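GDP-mannose-dependent alpha-(1-6)-phosphatidylinositol monomannoside mannosyltransferase (PDB 3OKP) is a glycosyltransferase of the GT-B fold, built from two Rossmann-like domains, and holds guanosine-5'-diphosphate-alpha-d-mannose in the model. Local coordinates at residues 10-16 with 62-68. Residues are numbered along the deposited sequence; the frame is centred on the assembly and turned at random.
Sequences VTNDFPP and RWPRSVM
Arg62 reaches the loop Phe14-Pro16 and meets Pro15 O with the edge of its guanidinium. Arg62 NH2 donates to Pro15 O at 2.8 Å, a nearly straight bond (168°) that meets a lone pair in the carbonyl plane and lies almost in the guanidinium plane as well. From the same flat group, Arg62 NH1 reaches Phe14 O through a water, 2.8 Å from Arg62 NH1 to the water oxygen. A long side chain with several coplanar N-H groups suits this place: it spans the gap and serves both carbonyls, that of Pro15 preceding the cis peptide to Pro16. Arg62 NH2 also lies 3.6 Å from Phe14 CD2, at the ring's edge and not over a face, so this is no stacked cation-pi pair; the planes are 67° apart. Pro15 CD rests over one face of that ring.

At the other end Asn12, its CG anti to the backbone N, extends OD1 to Met68 N at 2.8 Å. The bond is straight, but the donor stands well above the amide's carbonyl plane; an amide oxygen suits this place because it also accepts from Ser42 OG. Val67 CG1 lies 3.8 Å from Asn12 ND2. The extended, flexible Met68 chain carries its SD to 3.8 Å from CG1 of Val10, whose small branched side chain offers the sulfur a methyl; the bend at chi3 (-71°) turns CE toward Thr11 O.

These loops leave the C-terminal ends of parallel strands 7-11 and 59-63 in the N-terminal Rossmann-like sheet. Strand 37-42 runs between the two, Asp53 forms a salt bridge with Arg62 NE, and helices 20-29 and 72-84 pack against Phe14 and Met68 respectively.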
# COMPACT_ATOMS: atom_id res chain seq x y z
N VAL A 10 1.61 -17.42 9.11
CA VAL A 10 2.90 -18.00 8.74
C VAL A 10 3.59 -17.06 7.76
O VAL A 10 3.08 -16.79 6.68
CB VAL A 10 2.72 -19.41 8.09
CG1 VAL A 10 4.07 -19.98 7.65
CG2 VAL A 10 2.02 -20.36 9.06
N THR A 11 4.76 -16.55 8.15
CA THR A 11 5.38 -15.46 7.41
C THR A 11 6.89 -15.32 7.60
O THR A 11 7.42 -15.49 8.70
CB THR A 11 4.67 -14.10 7.71
OG1 THR A 11 5.24 -13.05 6.91
CG2 THR A 11 4.76 -13.73 9.20
N ASN A 12 7.57 -14.99 6.50
CA ASN A 12 8.96 -14.56 6.53
C ASN A 12 9.05 -13.04 6.68
O ASN A 12 10.13 -12.49 6.87
CB ASN A 12 9.68 -15.01 5.25
CG ASN A 12 11.18 -14.77 5.31
OD1 ASN A 12 11.85 -15.17 6.25
ND2 ASN A 12 11.71 -14.11 4.28
N ASP A 13 7.90 -12.37 6.60
CA ASP A 13 7.84 -10.91 6.59
C ASP A 13 7.11 -10.38 7.82
O ASP A 13 5.89 -10.22 7.81
CB ASP A 13 7.12 -10.42 5.33
CG ASP A 13 7.68 -11.02 4.05
OD1 ASP A 13 8.89 -10.83 3.77
OD2 ASP A 13 6.91 -11.66 3.31
N PHE A 14 7.86 -10.11 8.88
CA PHE A 14 7.28 -9.62 10.13
C PHE A 14 8.22 -8.58 10.75
O PHE A 14 9.43 -8.68 10.59
CB PHE A 14 7.04 -10.79 11.10
CG PHE A 14 6.06 -10.49 12.20
CD1 PHE A 14 4.70 -10.31 11.92
CD2 PHE A 14 6.48 -10.40 13.52
CE1 PHE A 14 3.79 -10.03 12.93
CE2 PHE A 14 5.57 -10.13 14.55
CZ PHE A 14 4.22 -9.94 14.25
N PRO A 15 7.66 -7.56 11.43
CA PRO A 15 8.48 -6.65 12.23
C PRO A 15 9.37 -7.42 13.23
O PRO A 15 9.06 -8.57 13.55
CB PRO A 15 7.45 -5.80 12.97
CG PRO A 15 6.26 -5.81 12.10
CD PRO A 15 6.23 -7.17 11.46
N PRO A 16 10.44 -6.78 13.75
CA PRO A 16 10.80 -5.36 13.65
C PRO A 16 11.37 -4.90 12.29
O PRO A 16 11.55 -3.70 12.09
CB PRO A 16 11.84 -5.19 14.76
CG PRO A 16 12.48 -6.52 14.88
CD PRO A 16 11.41 -7.53 14.56
N ARG A 62 8.86 -17.53 17.23
CA ARG A 62 9.97 -17.22 16.34
C ARG A 62 10.70 -18.46 15.83
O ARG A 62 11.17 -19.29 16.61
CB ARG A 62 10.95 -16.25 17.01
CG ARG A 62 10.41 -14.83 17.23
CD ARG A 62 10.38 -14.02 15.94
NE ARG A 62 9.91 -12.65 16.16
CZ ARG A 62 9.89 -11.70 15.24
NH1 ARG A 62 10.32 -11.94 14.01
NH2 ARG A 62 9.44 -10.49 15.55
N TRP A 63 10.78 -18.57 14.51
CA TRP A 63 11.56 -19.59 13.83
C TRP A 63 13.02 -19.11 13.80
O TRP A 63 13.30 -18.04 13.26
CB TRP A 63 10.98 -19.80 12.42
CG TRP A 63 11.59 -20.91 11.58
CD1 TRP A 63 12.13 -20.79 10.33
CD2 TRP A 63 11.67 -22.31 11.91
NE1 TRP A 63 12.56 -22.01 9.87
CE2 TRP A 63 12.29 -22.96 10.82
CE3 TRP A 63 11.28 -23.08 13.02
CZ2 TRP A 63 12.54 -24.34 10.81
CZ3 TRP A 63 11.53 -24.45 13.01
CH2 TRP A 63 12.15 -25.07 11.91
N PRO A 64 13.94 -19.90 14.40
CA PRO A 64 15.33 -19.45 14.59
C PRO A 64 16.17 -19.47 13.31
O PRO A 64 17.36 -19.79 13.35
CB PRO A 64 15.87 -20.46 15.61
CG PRO A 64 15.12 -21.71 15.32
CD PRO A 64 13.72 -21.25 14.94
N ARG A 65 15.54 -19.12 12.19
CA ARG A 65 16.21 -19.01 10.90
C ARG A 65 15.99 -17.62 10.32
O ARG A 65 14.92 -17.03 10.48
CB ARG A 65 15.66 -20.07 9.93
CG ARG A 65 16.19 -21.48 10.14
CD ARG A 65 17.63 -21.61 9.64
NE ARG A 65 17.97 -22.98 9.24
CZ ARG A 65 18.44 -23.91 10.06
NH1 ARG A 65 18.73 -25.12 9.60
NH2 ARG A 65 18.62 -23.64 11.35
N SER A 66 17.01 -17.11 9.64
CA SER A 66 16.99 -15.78 9.03
C SER A 66 15.95 -15.66 7.92
O SER A 66 15.39 -14.58 7.68
CB SER A 66 18.38 -15.44 8.49
OG SER A 66 18.43 -14.11 8.01
N VAL A 67 15.70 -16.78 7.23
CA VAL A 67 14.68 -16.86 6.18
C VAL A 67 13.81 -18.08 6.44
O VAL A 67 14.32 -19.19 6.64
CB VAL A 67 15.32 -16.98 4.76
CG1 VAL A 67 14.25 -16.87 3.68
CG2 VAL A 67 16.41 -15.93 4.54
N MET A 68 12.49 -17.88 6.46
CA MET A 68 11.57 -19.00 6.54
C MET A 68 11.25 -19.49 5.13
O MET A 68 10.71 -18.74 4.31
CB MET A 68 10.29 -18.65 7.29
CG MET A 68 9.40 -19.87 7.54
SD MET A 68 7.79 -19.51 8.24
CE MET A 68 8.25 -19.03 9.91
O HOH W 1 11.03 -10.43 11.82